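Local coordinates for protein vacuolar aminopeptidase 1 (Saccharomyces cerevisiae S288c, PDB 4R8F) that removes N-terminal amino acids, preferably neutral or hydrophobic ones, from peptides as a zinc-dependent vacuolar enzyme and travels as main cargo of the cytoplasm-to-vacuole targeting pathway, at residues N121-D126 / M434-A439. Numbering follows the deposited sequence.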
loop_
_atom_site.group_PDB
_atom_site.type_symbol
_atom_site.label_atom_id
_atom_site.label_comp_id
_atom_site.label_asym_id
_atom_site.label_seq_id
_atom_site.Cartn_x
_atom_site.Cartn_y
_atom_site.Cartn_z
ATOM N N ASN A 121 -12.988 19.924 19.090
ATOM C CA ASN A 121 -11.624 19.518 19.391
ATOM C C ASN A 121 -11.481 18.577 20.571
ATOM O O ASN A 121 -12.428 18.325 21.311
ATOM C CB ASN A 121 -10.797 20.768 19.709
ATOM C CG ASN A 121 -10.552 21.634 18.501
ATOM O OD1 ASN A 121 -11.015 22.774 18.436
ATOM N ND2 ASN A 121 -9.810 21.104 17.538
ATOM N N GLU A 122 -10.256 18.093 20.744
ATOM C CA GLU A 122 -9.842 17.422 21.971
ATOM C C GLU A 122 -9.658 18.486 23.058
ATOM O O GLU A 122 -9.689 18.182 24.247
ATOM C CB GLU A 122 -8.538 16.635 21.769
ATOM C CG GLU A 122 -8.363 16.022 20.381
ATOM C CD GLU A 122 -7.706 14.649 20.396
ATOM O OE1 GLU A 122 -7.017 14.304 21.383
ATOM O OE2 GLU A 122 -7.884 13.908 19.402
ATOM N N LEU A 123 -9.442 19.728 22.625
ATOM C CA LEU A 123 -9.470 20.920 23.483
ATOM C C LEU A 123 -10.737 21.079 24.346
ATOM O O LEU A 123 -10.677 21.703 25.401
ATOM C CB LEU A 123 -9.280 22.181 22.628
ATOM C CG LEU A 123 -7.878 22.613 22.168
ATOM C CD1 LEU A 123 -6.898 21.463 22.010
ATOM C CD2 LEU A 123 -7.964 23.380 20.855
ATOM N N TRP A 124 -11.870 20.537 23.901
ATOM C CA TRP A 124 -13.108 20.552 24.703
ATOM C C TRP A 124 -13.172 19.458 25.778
ATOM O O TRP A 124 -14.082 19.454 26.607
ATOM C CB TRP A 124 -14.354 20.452 23.801
ATOM C CG TRP A 124 -15.008 21.771 23.550
ATOM C CD1 TRP A 124 -16.150 22.251 24.134
ATOM C CD2 TRP A 124 -14.550 22.791 22.664
ATOM N NE1 TRP A 124 -16.431 23.509 23.655
ATOM C CE2 TRP A 124 -15.463 23.864 22.752
ATOM C CE3 TRP A 124 -13.456 22.903 21.803
ATOM C CZ2 TRP A 124 -15.312 25.035 22.011
ATOM C CZ3 TRP A 124 -13.306 24.063 21.064
ATOM C CH2 TRP A 124 -14.231 25.118 21.172
ATOM N N LEU A 125 -12.218 18.533 25.763
ATOM C CA LEU A 125 -12.192 17.441 26.736
ATOM C C LEU A 125 -11.668 17.906 28.093
ATOM O O LEU A 125 -10.721 18.691 28.169
ATOM C CB LEU A 125 -11.329 16.288 26.223
ATOM C CG LEU A 125 -11.784 15.640 24.913
ATOM C CD1 LEU A 125 -10.667 14.791 24.330
ATOM C CD2 LEU A 125 -13.035 14.804 25.131
ATOM N N ASP A 126 -12.299 17.411 29.154
ATOM C CA ASP A 126 -11.889 17.697 30.527
ATOM C C ASP A 126 -11.846 19.191 30.814
ATOM O O ASP A 126 -10.858 19.712 31.344
ATOM C CB ASP A 126 -10.535 17.047 30.829
ATOM C CG ASP A 126 -10.523 15.554 30.533
ATOM O OD1 ASP A 126 -11.600 14.916 30.570
ATOM O OD2 ASP A 126 -9.431 15.018 30.257
ATOM N N MET A 434 -7.177 30.238 18.003
ATOM C CA MET A 434 -8.537 30.595 17.652
ATOM C C MET A 434 -9.334 29.311 17.434
ATOM O O MET A 434 -8.797 28.310 16.958
ATOM C CB MET A 434 -8.512 31.458 16.396
ATOM C CG MET A 434 -9.844 32.041 15.975
ATOM S SD MET A 434 -9.690 32.683 14.298
ATOM C CE MET A 434 -11.170 31.990 13.565
ATOM N N HIS A 435 -10.607 29.339 17.817
ATOM C CA HIS A 435 -11.458 28.140 17.846
ATOM C C HIS A 435 -11.007 27.068 18.855
ATOM O O HIS A 435 -11.449 25.918 18.789
ATOM C CB HIS A 435 -11.637 27.548 16.442
ATOM C CG HIS A 435 -12.456 28.411 15.534
ATOM N ND1 HIS A 435 -12.412 28.303 14.160
ATOM C CD2 HIS A 435 -13.338 29.403 15.806
ATOM C CE1 HIS A 435 -13.239 29.185 13.626
ATOM N NE2 HIS A 435 -13.810 29.867 14.604
ATOM N N SER A 436 -10.140 27.452 19.790
ATOM C CA SER A 436 -9.937 26.680 20.998
ATOM C C SER A 436 -11.037 27.089 21.955
ATOM O O SER A 436 -11.670 28.124 21.770
ATOM C CB SER A 436 -8.577 26.984 21.629
ATOM O OG SER A 436 -8.413 26.282 22.846
ATOM N N ILE A 437 -11.264 26.271 22.975
ATOM C CA ILE A 437 -12.225 26.598 24.018
ATOM C C ILE A 437 -11.695 27.732 24.901
ATOM O O ILE A 437 -12.474 28.421 25.552
ATOM C CB ILE A 437 -12.575 25.359 24.871
ATOM C CG1 ILE A 437 -13.913 25.576 25.589
ATOM C CG2 ILE A 437 -11.440 25.018 25.840
ATOM C CD1 ILE A 437 -14.341 24.419 26.465
ATOM N N ARG A 438 -10.372 27.906 24.924
ATOM C CA ARG A 438 -9.732 29.017 25.622
ATOM C C ARG A 438 -8.630 29.576 24.729
ATOM O O ARG A 438 -7.679 28.864 24.403
ATOM C CB ARG A 438 -9.148 28.537 26.953
ATOM C CG ARG A 438 -8.908 29.633 27.981
ATOM C CD ARG A 438 -8.486 29.026 29.310
ATOM N NE ARG A 438 -8.240 30.030 30.348
ATOM C CZ ARG A 438 -9.179 30.595 31.108
ATOM N NH1 ARG A 438 -10.465 30.284 30.959
ATOM N NH2 ARG A 438 -8.826 31.486 32.029
ATOM N N ALA A 439 -8.764 30.838 24.329
ATOM C CA ALA A 439 -7.834 31.474 23.394
ATOM C C ALA A 439 -6.986 32.504 24.120
ATOM O O ALA A 439 -7.204 32.770 25.302
ATOM C CB ALA A 439 -8.601 32.133 22.255
#
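Beside the two-zinc site of this M18 aminopeptidase, the loop that carries the zinc ligand His435 packs Ile437 against the indole of Trp124. Ile437 lies over one face of the ring system and crosses it obliquely: its CB sits 3.7 Å above the plane, near the middle. Ile437 CD1 makes a CH-pi contact with the five-membered ring of Trp124, 3.7 Å from the centroid and 14° off the normal. CG1 anti to the backbone N (chi1 -159°) followed by an extended chi2 runs the chain out from CE2 toward NE1 and CD1 of Trp124. The other branch, CG2, meets Leu123 O at 3.4 Å; that carbonyl also accepts a hydrogen bond from Arg127 NE. At the far end of the indole, His435 O approaches the six-membered ring edge-on, in its plane, 3.5 Å from Trp124 CZ3. The backbone of the ligand residue thus abuts the tryptophan, while its imidazole turns back to the zinc-binding side chains of Asp259 and Glu296. The contact joins two loops, one between strands 108-116 and 129-137 of the six-stranded antiparallel sheet, the other running from strand 423-428 of the large mixed sheet into strand 439-442. Leu123 CD2 rests on Ser436, 3.5 Å from OG. This hydroxyl closes an ST turn, accepting Arg438 N at 3.3 Å with an N-H...O angle of 162°, and also hydrogen-bonds Asp126 OD2 of the second subunit; Arg438 NH2 of this chain forms a salt bridge with Asp128 of that subunit.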